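Local coordinates for SA2223 protein (Staphylococcus aureus, PDB 5KCB) that probably serves as a small-molecule-binding protein of the integron-associated effector-binding family and binds the dye ethidium, at residues G52-I57 with F134-D139. Numbering follows the deposited sequence.
Sequences GDLAGI and FELYQD. With ET (ethidium), chain B.
With chi1 at 179°, CG of L136 stands beside its carbonyl carbon and carries both methyls across to the 52-57 loop: CD1 lies 3.8 Å from A55 O, and CD2 comes within 4.4 Å of L54 CD2. The other methyl of L54, CD1, meets the F134 ring obliquely, 4.4 Å from CZ, so one leucine of the loop touches both residues. At Y137 the first torsion is different: CG sits beside the backbone N and anti to the carbonyl carbon (chi1 -63°), which takes the ring off to the ethidium. There C10 of the dye stands 3.6 Å above the ring plane, over its centre, while Y137 OH gives a 2.7 Å hydrogen bond to E135 OE1, met from above the carboxylate plane. That bond probably helps to hold the phenol end against the ligand. The backbones of I57 and Y137 form an antiparallel hydrogen-bonded pair: Y137 N reaches I57 O at 2.9 Å and almost straight (175°), and I57 N returns a 3.1 Å bond to Y137 O. Just before this pair G56 brings its CA to 3.2 Å from Y137 O; that oxygen and the preceding carbonyl leave no place for a CB. The loop thus enters strand 57-63 directly against the end of strand 133-137, which helps to line the ethidium site, in the closed antiparallel barrel. Strand 148-155 flanks 133-137 on its other edge, W152 stacks on F134, V109 of helix 107-119 touches both E135 and Y137, and W34 of helix 23-39 meets the Y137 ring nearly at right angles.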
# COMPACT_ATOMS: atom_id res chain seq x y z
N GLY A 52 13.11 -1.08 9.36
CA GLY A 52 13.76 -0.42 8.26
C GLY A 52 13.73 -1.13 6.93
O GLY A 52 14.32 -0.65 5.97
N ASP A 53 13.02 -2.25 6.84
CA ASP A 53 12.95 -2.97 5.58
C ASP A 53 12.34 -2.07 4.53
O ASP A 53 12.81 -2.02 3.41
CB ASP A 53 12.14 -4.23 5.74
CG ASP A 53 12.84 -5.26 6.56
OD1 ASP A 53 14.05 -5.13 6.74
OD2 ASP A 53 12.17 -6.20 7.03
N LEU A 54 11.29 -1.36 4.91
CA LEU A 54 10.67 -0.41 4.02
C LEU A 54 10.58 0.90 4.78
O LEU A 54 10.18 0.93 5.92
CB LEU A 54 9.31 -0.88 3.55
CG LEU A 54 9.34 -1.60 2.22
CD1 LEU A 54 7.95 -1.98 1.77
CD2 LEU A 54 10.01 -0.72 1.19
N ALA A 55 10.95 1.99 4.12
CA ALA A 55 10.95 3.28 4.77
C ALA A 55 9.61 3.95 4.65
O ALA A 55 9.23 4.43 3.60
CB ALA A 55 12.02 4.15 4.15
N GLY A 56 8.91 4.01 5.77
CA GLY A 56 7.62 4.64 5.81
C GLY A 56 6.54 3.77 6.41
O GLY A 56 6.79 2.77 7.05
N ILE A 57 5.31 4.20 6.18
CA ILE A 57 4.14 3.51 6.66
C ILE A 57 3.39 3.07 5.44
O ILE A 57 3.34 3.78 4.47
CB ILE A 57 3.24 4.43 7.48
CG1 ILE A 57 4.00 5.03 8.65
CG2 ILE A 57 2.05 3.67 7.99
CD1 ILE A 57 3.34 6.26 9.20
N PHE A 134 -0.30 -1.41 -2.44
CA PHE A 134 -0.20 -0.41 -1.39
C PHE A 134 0.41 0.93 -1.72
O PHE A 134 1.08 1.10 -2.71
CB PHE A 134 0.57 -1.00 -0.21
CG PHE A 134 1.96 -1.43 -0.52
CD1 PHE A 134 3.02 -0.56 -0.41
CD2 PHE A 134 2.23 -2.73 -0.86
CE1 PHE A 134 4.31 -0.96 -0.67
CE2 PHE A 134 3.51 -3.14 -1.12
CZ PHE A 134 4.55 -2.25 -1.03
N GLU A 135 0.14 1.86 -0.83
CA GLU A 135 0.65 3.22 -0.87
C GLU A 135 1.71 3.25 0.20
O GLU A 135 1.50 2.76 1.30
CB GLU A 135 -0.43 4.24 -0.55
CG GLU A 135 -1.61 4.25 -1.48
CD GLU A 135 -2.92 4.53 -0.78
OE1 GLU A 135 -2.93 5.12 0.30
OE2 GLU A 135 -3.96 4.15 -1.33
N LEU A 136 2.86 3.80 -0.12
CA LEU A 136 3.93 3.89 0.84
C LEU A 136 4.16 5.36 1.15
O LEU A 136 4.42 6.14 0.26
CB LEU A 136 5.19 3.27 0.27
CG LEU A 136 6.41 3.31 1.17
CD1 LEU A 136 6.25 2.39 2.34
CD2 LEU A 136 7.62 2.93 0.36
N TYR A 137 4.06 5.72 2.43
CA TYR A 137 4.23 7.10 2.86
C TYR A 137 5.52 7.34 3.63
O TYR A 137 5.67 6.92 4.76
CB TYR A 137 3.04 7.51 3.72
CG TYR A 137 1.75 7.50 2.97
CD1 TYR A 137 1.38 8.56 2.19
CD2 TYR A 137 0.92 6.41 3.01
CE1 TYR A 137 0.21 8.55 1.49
CE2 TYR A 137 -0.26 6.39 2.31
CZ TYR A 137 -0.60 7.47 1.54
OH TYR A 137 -1.75 7.49 0.83
N GLN A 138 6.45 8.02 2.99
CA GLN A 138 7.73 8.35 3.60
C GLN A 138 7.60 9.51 4.58
O GLN A 138 6.63 10.23 4.56
CB GLN A 138 8.75 8.72 2.53
CG GLN A 138 8.54 10.10 1.95
CD GLN A 138 9.53 10.43 0.87
OE1 GLN A 138 10.72 10.23 1.02
NE2 GLN A 138 9.03 10.95 -0.23
N ASP A 139 8.62 9.69 5.40
CA ASP A 139 8.65 10.79 6.36
C ASP A 139 8.64 12.10 5.58
O ASP A 139 9.27 12.20 4.55
CB ASP A 139 9.90 10.70 7.25
CG ASP A 139 9.69 9.84 8.48
OD1 ASP A 139 8.60 9.27 8.60
OD2 ASP A 139 10.60 9.73 9.33
C1 ET B . -3.91 8.48 3.58
C2 ET B . -5.12 8.28 2.95
C3 ET B . -6.22 9.07 3.26
C4 ET B . -6.13 10.10 4.20
N5 ET B . -4.83 11.41 5.81
C6 ET B . -3.66 11.65 6.46
C7 ET B . -1.26 11.05 6.81
C8 ET B . -0.16 10.26 6.51
C9 ET B . -0.22 9.23 5.58
C10 ET B . -1.40 8.96 4.92
C11 ET B . -2.46 10.82 6.17
C12 ET B . -2.51 9.72 5.19
C13 ET B . -3.79 9.49 4.51
C14 ET B . -4.95 10.35 4.86
C15 ET B . -3.51 12.73 7.48
C16 ET B . -3.29 12.40 8.81
C17 ET B . -3.15 13.39 9.76
C18 ET B . -3.25 14.73 9.41
C19 ET B . -3.48 15.08 8.08
C20 ET B . -3.60 14.07 7.12
C21 ET B . -6.03 12.21 6.11
C22 ET B . -7.06 11.41 6.87
N23 ET B . -7.39 8.84 2.63
N24 ET B . 1.00 10.49 7.14